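Local coordinates for protein anopheles gambiae adenosine kinase (Anopheles gambiae, PDB 3LOO) that probably phosphorylates adenosine to AMP at the expense of ATP, as an adenosine kinase of the pfkB family, at residues G24-I36 / Y77-V89. Numbering follows the deposited sequence.
With B4P (bis(adenosine)-5'-tetraphosphate), chain D.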
loop_
_atom_site.group_PDB
_atom_site.type_symbol
_atom_site.label_atom_id
_atom_site.label_comp_id
_atom_site.label_asym_id
_atom_site.label_seq_id
_atom_site.Cartn_x
_atom_site.Cartn_y
_atom_site.Cartn_z
ATOM N N GLY A 24 -14.715 1.377 -12.080
ATOM C CA GLY A 24 -14.599 2.320 -10.975
ATOM C C GLY A 24 -15.235 1.877 -9.662
ATOM O O GLY A 24 -15.655 2.707 -8.883
ATOM N N MET A 25 -15.268 0.583 -9.376
ATOM C CA MET A 25 -15.761 0.163 -8.058
ATOM C C MET A 25 -14.806 0.531 -6.886
ATOM O O MET A 25 -15.256 0.761 -5.748
ATOM C CB MET A 25 -16.032 -1.335 -8.044
ATOM C CG MET A 25 -16.998 -1.769 -9.170
ATOM S SD MET A 25 -17.341 -3.497 -9.078
ATOM C CE MET A 25 -15.881 -4.305 -9.582
ATOM N N LEU A 26 -13.496 0.553 -7.177
ATOM C CA LEU A 26 -12.463 0.723 -6.156
ATOM C C LEU A 26 -11.678 1.980 -6.507
ATOM O O LEU A 26 -11.252 2.130 -7.647
ATOM C CB LEU A 26 -11.541 -0.496 -6.182
ATOM C CG LEU A 26 -10.218 -0.396 -5.408
ATOM C CD1 LEU A 26 -10.464 -0.144 -3.903
ATOM C CD2 LEU A 26 -9.416 -1.684 -5.606
ATOM N N VAL A 27 -11.545 2.919 -5.570
ATOM C CA VAL A 27 -10.557 3.973 -5.751
ATOM C C VAL A 27 -9.444 3.874 -4.716
ATOM O O VAL A 27 -9.710 3.628 -3.546
ATOM C CB VAL A 27 -11.080 5.430 -5.970
ATOM C CG1 VAL A 27 -12.546 5.540 -6.185
ATOM C CG2 VAL A 27 -10.485 6.469 -4.964
ATOM N N GLY A 28 -8.212 4.010 -5.207
ATOM C CA GLY A 28 -7.009 4.002 -4.397
ATOM C C GLY A 28 -6.321 5.341 -4.499
ATOM O O GLY A 28 -6.244 5.916 -5.565
ATOM N N LEU A 29 -5.817 5.853 -3.380
ATOM C CA LEU A 29 -5.039 7.078 -3.367
ATOM C C LEU A 29 -3.669 6.714 -2.798
ATOM O O LEU A 29 -3.595 6.082 -1.768
ATOM C CB LEU A 29 -5.666 8.110 -2.430
ATOM C CG LEU A 29 -6.952 8.862 -2.785
ATOM C CD1 LEU A 29 -8.080 7.927 -2.902
ATOM C CD2 LEU A 29 -7.237 9.827 -1.592
ATOM N N GLY A 30 -2.600 7.118 -3.479
ATOM C CA GLY A 30 -1.266 6.820 -2.993
ATOM C C GLY A 30 -0.184 7.579 -3.743
ATOM O O GLY A 30 -0.461 8.565 -4.456
ATOM N N ASN A 31 1.040 7.066 -3.619
ATOM C CA ASN A 31 2.196 7.690 -4.189
ATOM C C ASN A 31 2.711 6.813 -5.301
ATOM O O ASN A 31 3.224 5.727 -5.027
ATOM C CB ASN A 31 3.344 7.822 -3.153
ATOM C CG ASN A 31 2.911 8.476 -1.858
ATOM O OD1 ASN A 31 2.047 9.378 -1.863
ATOM N ND2 ASN A 31 3.546 8.062 -0.735
ATOM N N PRO A 32 2.588 7.277 -6.556
ATOM C CA PRO A 32 3.124 6.419 -7.615
ATOM C C PRO A 32 4.622 6.669 -7.748
ATOM O O PRO A 32 5.043 7.788 -8.015
ATOM C CB PRO A 32 2.362 6.876 -8.875
ATOM C CG PRO A 32 1.906 8.281 -8.562
ATOM C CD PRO A 32 2.015 8.534 -7.062
ATOM N N LEU A 33 5.402 5.595 -7.621
ATOM C CA LEU A 33 6.823 5.688 -7.533
ATOM C C LEU A 33 7.422 4.622 -8.447
ATOM O O LEU A 33 6.862 3.523 -8.567
ATOM C CB LEU A 33 7.241 5.374 -6.083
ATOM C CG LEU A 33 7.500 6.373 -4.945
ATOM C CD1 LEU A 33 6.819 7.698 -5.034
ATOM C CD2 LEU A 33 7.412 5.710 -3.552
ATOM N N LEU A 34 8.562 4.949 -9.059
ATOM C CA LEU A 34 9.331 3.974 -9.816
ATOM C C LEU A 34 10.365 3.408 -8.854
ATOM O O LEU A 34 11.163 4.167 -8.280
ATOM C CB LEU A 34 10.027 4.648 -11.013
ATOM C CG LEU A 34 10.872 3.729 -11.950
ATOM C CD1 LEU A 34 10.042 2.584 -12.621
ATOM C CD2 LEU A 34 11.612 4.541 -13.040
ATOM N N ASP A 35 10.370 2.081 -8.691
ATOM C CA ASP A 35 11.354 1.444 -7.848
ATOM C C ASP A 35 12.665 1.311 -8.617
ATOM O O ASP A 35 12.672 0.933 -9.811
ATOM C CB ASP A 35 10.877 0.060 -7.368
ATOM C CG ASP A 35 9.719 0.131 -6.341
ATOM O OD1 ASP A 35 9.399 1.234 -5.819
ATOM O OD2 ASP A 35 9.152 -0.951 -6.034
ATOM N N ILE A 36 13.761 1.601 -7.909
ATOM C CA ILE A 36 15.105 1.397 -8.422
ATOM C C ILE A 36 15.769 0.359 -7.521
ATOM O O ILE A 36 16.144 0.626 -6.383
ATOM C CB ILE A 36 15.893 2.732 -8.480
ATOM C CG1 ILE A 36 15.128 3.759 -9.290
ATOM C CG2 ILE A 36 17.283 2.537 -9.065
ATOM C CD1 ILE A 36 15.710 5.139 -9.205
ATOM N N TYR A 77 14.616 -0.977 -13.046
ATOM C CA TYR A 77 13.452 -0.112 -12.872
ATOM C C TYR A 77 12.193 -0.957 -12.750
ATOM O O TYR A 77 11.911 -1.774 -13.623
ATOM C CB TYR A 77 13.306 0.814 -14.081
ATOM C CG TYR A 77 14.267 1.985 -14.128
ATOM C CD1 TYR A 77 14.643 2.668 -12.948
ATOM C CD2 TYR A 77 14.741 2.470 -15.353
ATOM C CE1 TYR A 77 15.511 3.776 -12.997
ATOM C CE2 TYR A 77 15.611 3.582 -15.406
ATOM C CZ TYR A 77 15.985 4.223 -14.230
ATOM O OH TYR A 77 16.798 5.337 -14.282
ATOM N N ILE A 78 11.420 -0.758 -11.686
ATOM C CA ILE A 78 10.200 -1.531 -11.510
ATOM C C ILE A 78 9.103 -0.615 -11.075
ATOM O O ILE A 78 9.289 0.182 -10.160
ATOM C CB ILE A 78 10.353 -2.718 -10.495
ATOM C CG1 ILE A 78 11.612 -3.531 -10.793
ATOM C CG2 ILE A 78 9.133 -3.630 -10.597
ATOM C CD1 ILE A 78 12.138 -4.408 -9.597
ATOM N N ALA A 79 7.957 -0.707 -11.738
ATOM C CA ALA A 79 6.811 0.132 -11.348
ATOM C C ALA A 79 6.452 -0.175 -9.901
ATOM O O ALA A 79 6.350 -1.334 -9.542
ATOM C CB ALA A 79 5.626 -0.153 -12.273
ATOM N N GLY A 80 6.328 0.839 -9.052
ATOM C CA GLY A 80 6.032 0.608 -7.624
ATOM C C GLY A 80 5.097 1.628 -7.016
ATOM O O GLY A 80 4.214 2.155 -7.690
ATOM N N GLY A 81 5.312 1.930 -5.741
ATOM C CA GLY A 81 4.290 2.603 -4.950
ATOM C C GLY A 81 3.308 1.551 -4.418
ATOM O O GLY A 81 2.781 0.700 -5.168
ATOM N N SER A 82 3.114 1.576 -3.109
ATOM C CA SER A 82 2.318 0.564 -2.413
ATOM C C SER A 82 0.888 0.373 -2.997
ATOM O O SER A 82 0.534 -0.715 -3.411
ATOM C CB SER A 82 2.227 0.936 -0.933
ATOM O OG SER A 82 1.512 -0.058 -0.227
ATOM N N VAL A 83 0.087 1.428 -3.001
ATOM C CA VAL A 83 -1.306 1.345 -3.428
ATOM C C VAL A 83 -1.368 1.028 -4.928
ATOM O O VAL A 83 -2.183 0.219 -5.358
ATOM C CB VAL A 83 -2.092 2.696 -3.144
ATOM C CG1 VAL A 83 -3.525 2.634 -3.759
ATOM C CG2 VAL A 83 -2.143 2.967 -1.658
ATOM N N GLN A 84 -0.499 1.664 -5.722
ATOM C CA GLN A 84 -0.386 1.314 -7.130
ATOM C C GLN A 84 -0.138 -0.179 -7.378
ATOM O O GLN A 84 -0.834 -0.788 -8.214
ATOM C CB GLN A 84 0.661 2.174 -7.853
ATOM C CG GLN A 84 0.474 2.101 -9.371
ATOM C CD GLN A 84 1.203 3.206 -10.130
ATOM O OE1 GLN A 84 0.634 3.790 -11.041
ATOM N NE2 GLN A 84 2.491 3.452 -9.799
ATOM N N ASN A 85 0.832 -0.752 -6.662
ATOM C CA ASN A 85 1.132 -2.178 -6.733
ATOM C C ASN A 85 -0.115 -3.024 -6.424
ATOM O O ASN A 85 -0.401 -3.988 -7.120
ATOM C CB ASN A 85 2.157 -2.601 -5.665
ATOM C CG ASN A 85 3.600 -2.210 -5.987
ATOM O OD1 ASN A 85 3.966 -1.930 -7.129
ATOM N ND2 ASN A 85 4.425 -2.164 -4.932
ATOM N N SER A 86 -0.811 -2.675 -5.334
ATOM C CA SER A 86 -1.984 -3.423 -4.903
ATOM C C SER A 86 -3.102 -3.387 -5.968
ATOM O O SER A 86 -3.717 -4.407 -6.276
ATOM C CB SER A 86 -2.472 -2.895 -3.546
ATOM O OG SER A 86 -1.603 -3.306 -2.484
ATOM N N LEU A 87 -3.366 -2.206 -6.516
ATOM C CA LEU A 87 -4.375 -2.078 -7.573
ATOM C C LEU A 87 -3.985 -2.832 -8.874
ATOM O O LEU A 87 -4.857 -3.414 -9.541
ATOM C CB LEU A 87 -4.706 -0.601 -7.819
ATOM C CG LEU A 87 -5.851 -0.080 -6.967
ATOM C CD1 LEU A 87 -5.668 -0.228 -5.466
ATOM C CD2 LEU A 87 -6.145 1.410 -7.339
ATOM N N ARG A 88 -2.687 -2.884 -9.191
ATOM C CA ARG A 88 -2.213 -3.643 -10.352
ATOM C C ARG A 88 -2.423 -5.157 -10.140
ATOM O O ARG A 88 -2.928 -5.842 -11.040
ATOM C CB ARG A 88 -0.747 -3.298 -10.698
ATOM C CG ARG A 88 -0.527 -1.839 -11.230
ATOM C CD ARG A 88 0.989 -1.512 -11.410
ATOM N NE ARG A 88 1.600 -2.606 -12.181
ATOM C CZ ARG A 88 2.805 -3.130 -11.983
ATOM N NH1 ARG A 88 3.621 -2.672 -11.035
ATOM N NH2 ARG A 88 3.199 -4.136 -12.755
ATOM N N VAL A 89 -2.083 -5.654 -8.947
ATOM C CA VAL A 89 -2.355 -7.053 -8.592
ATOM C C VAL A 89 -3.858 -7.370 -8.611
ATOM O O VAL A 89 -4.260 -8.361 -9.215
ATOM C CB VAL A 89 -1.636 -7.489 -7.251
ATOM C CG1 VAL A 89 -2.066 -8.940 -6.768
ATOM C CG2 VAL A 89 -0.103 -7.349 -7.401
HETATM P PA B4P D . 8.114 -4.234 0.504
HETATM O O1A B4P D . 8.767 -5.126 -0.540
HETATM O O2A B4P D . 9.023 -3.592 1.551
HETATM O O3A B4P D . 7.159 -5.201 1.359
HETATM P PB B4P D . 5.594 -4.926 1.484
HETATM O O1B B4P D . 4.877 -5.162 0.153
HETATM O O2B B4P D . 5.280 -3.683 2.298
HETATM O O3B B4P D . 5.568 -6.334 2.369
HETATM P PG B4P D . 5.106 -6.533 3.899
HETATM O O1G B4P D . 6.253 -6.469 4.849
HETATM O O2G B4P D . 4.004 -5.523 4.151
HETATM O O3G B4P D . 4.456 -7.996 3.925
HETATM P PD B4P D . 4.967 -9.369 4.599
HETATM O O1D B4P D . 6.440 -9.444 4.432
HETATM O O2D B4P D . 4.341 -9.606 5.944
HETATM O O5E B4P D . 7.170 -3.121 -0.211
HETATM C C5E B4P D . 7.798 -2.564 -1.345
HETATM C C4E B4P D . 7.070 -1.398 -1.950
HETATM O O4E B4P D . 6.888 -0.317 -1.036
HETATM C C3E B4P D . 7.938 -0.831 -3.038
HETATM O O3E B4P D . 7.328 -1.272 -4.267
HETATM C C2E B4P D . 7.817 0.682 -2.892
HETATM O O2E B4P D . 7.470 1.383 -4.093
HETATM C C1E B4P D . 6.758 0.861 -1.788
HETATM N N9A B4P D . 7.092 2.035 -0.961
HETATM C C8A B4P D . 8.165 2.214 -0.137
HETATM N N7A B4P D . 8.069 3.459 0.416
HETATM C C5A B4P D . 6.960 4.082 -0.081
HETATM C C6A B4P D . 6.347 5.331 0.113
HETATM N N6A B4P D . 6.869 6.302 0.924
HETATM N N1A B4P D . 5.214 5.619 -0.576
HETATM C C2A B4P D . 4.640 4.706 -1.400
HETATM N N3A B4P D . 5.200 3.500 -1.589
HETATM C C4A B4P D . 6.344 3.165 -0.939
HETATM O O5F B4P D . 4.337 -10.390 3.535
HETATM C C5F B4P D . 2.994 -10.273 3.080
HETATM C C4F B4P D . 2.612 -11.635 2.503
HETATM O O4F B4P D . 3.610 -12.132 1.593
HETATM C C3F B4P D . 2.582 -12.697 3.588
HETATM O O3F B4P D . 1.357 -12.614 4.304
HETATM C C2F B4P D . 2.741 -13.976 2.789
HETATM O O2F B4P D . 1.473 -14.390 2.242
HETATM C C1F B4P D . 3.721 -13.559 1.677
HETATM N N9B B4P D . 5.101 -13.901 2.147
HETATM C C8B B4P D . 6.002 -13.036 2.656
HETATM N N7B B4P D . 7.148 -13.673 2.997
HETATM C C5B B4P D . 7.006 -14.984 2.712
HETATM C C6B B4P D . 7.798 -16.122 2.842
HETATM N N6B B4P D . 9.046 -16.001 3.360
HETATM N N1B B4P D . 7.317 -17.336 2.429
HETATM C C2B B4P D . 6.072 -17.460 1.908
HETATM N N3B B4P D . 5.246 -16.384 1.768
HETATM C C4B B4P D . 5.652 -15.135 2.156
HETATM O O HOH W 1 1.107 3.950 -4.913
#
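D35 and I78 pair antiparallel through both backbone bonds, I78 N to D35 O (2.8 Å) and D35 N to I78 O (2.6 Å), joining edge strand 76-80 to the five-stranded sheet. L33 O accepts G80 N in a more bent bond (135° at the hydrogen). L34 CD2 sits over the Y77 ring as a CH-pi contact, while I36 CG1 comes in at the ring edge. Beyond G81, the N-cap residue, the helix runs back roughly antiparallel to strand 26-29 of the nine-stranded sheet. V83 packs on the bare CA of G28, and its CG2 lies 3.4 Å from L29 O, a buried carbonyl without any polar partner. Q84 NE2 donates to G80 O (3.0 Å), which lies in the plane of the Q84 amide, with OE1 taken by Y128; a water accepts from Q84 N and donates weakly to N31 O. In bis(adenosine)-5'-tetraphosphate, D35 OD1 takes ribose O2E and OD2 takes O3E, both at 2.6 Å; N313 also reaches OD2. G81 N grips O2E, N85 ND2, shared with D317, reaches O3E, and N31 ND2 and S82 N read adenine N1A and N3A. Such bidentate diol recognition is consistent with a preference for a ribonucleoside carrying both hydroxyls.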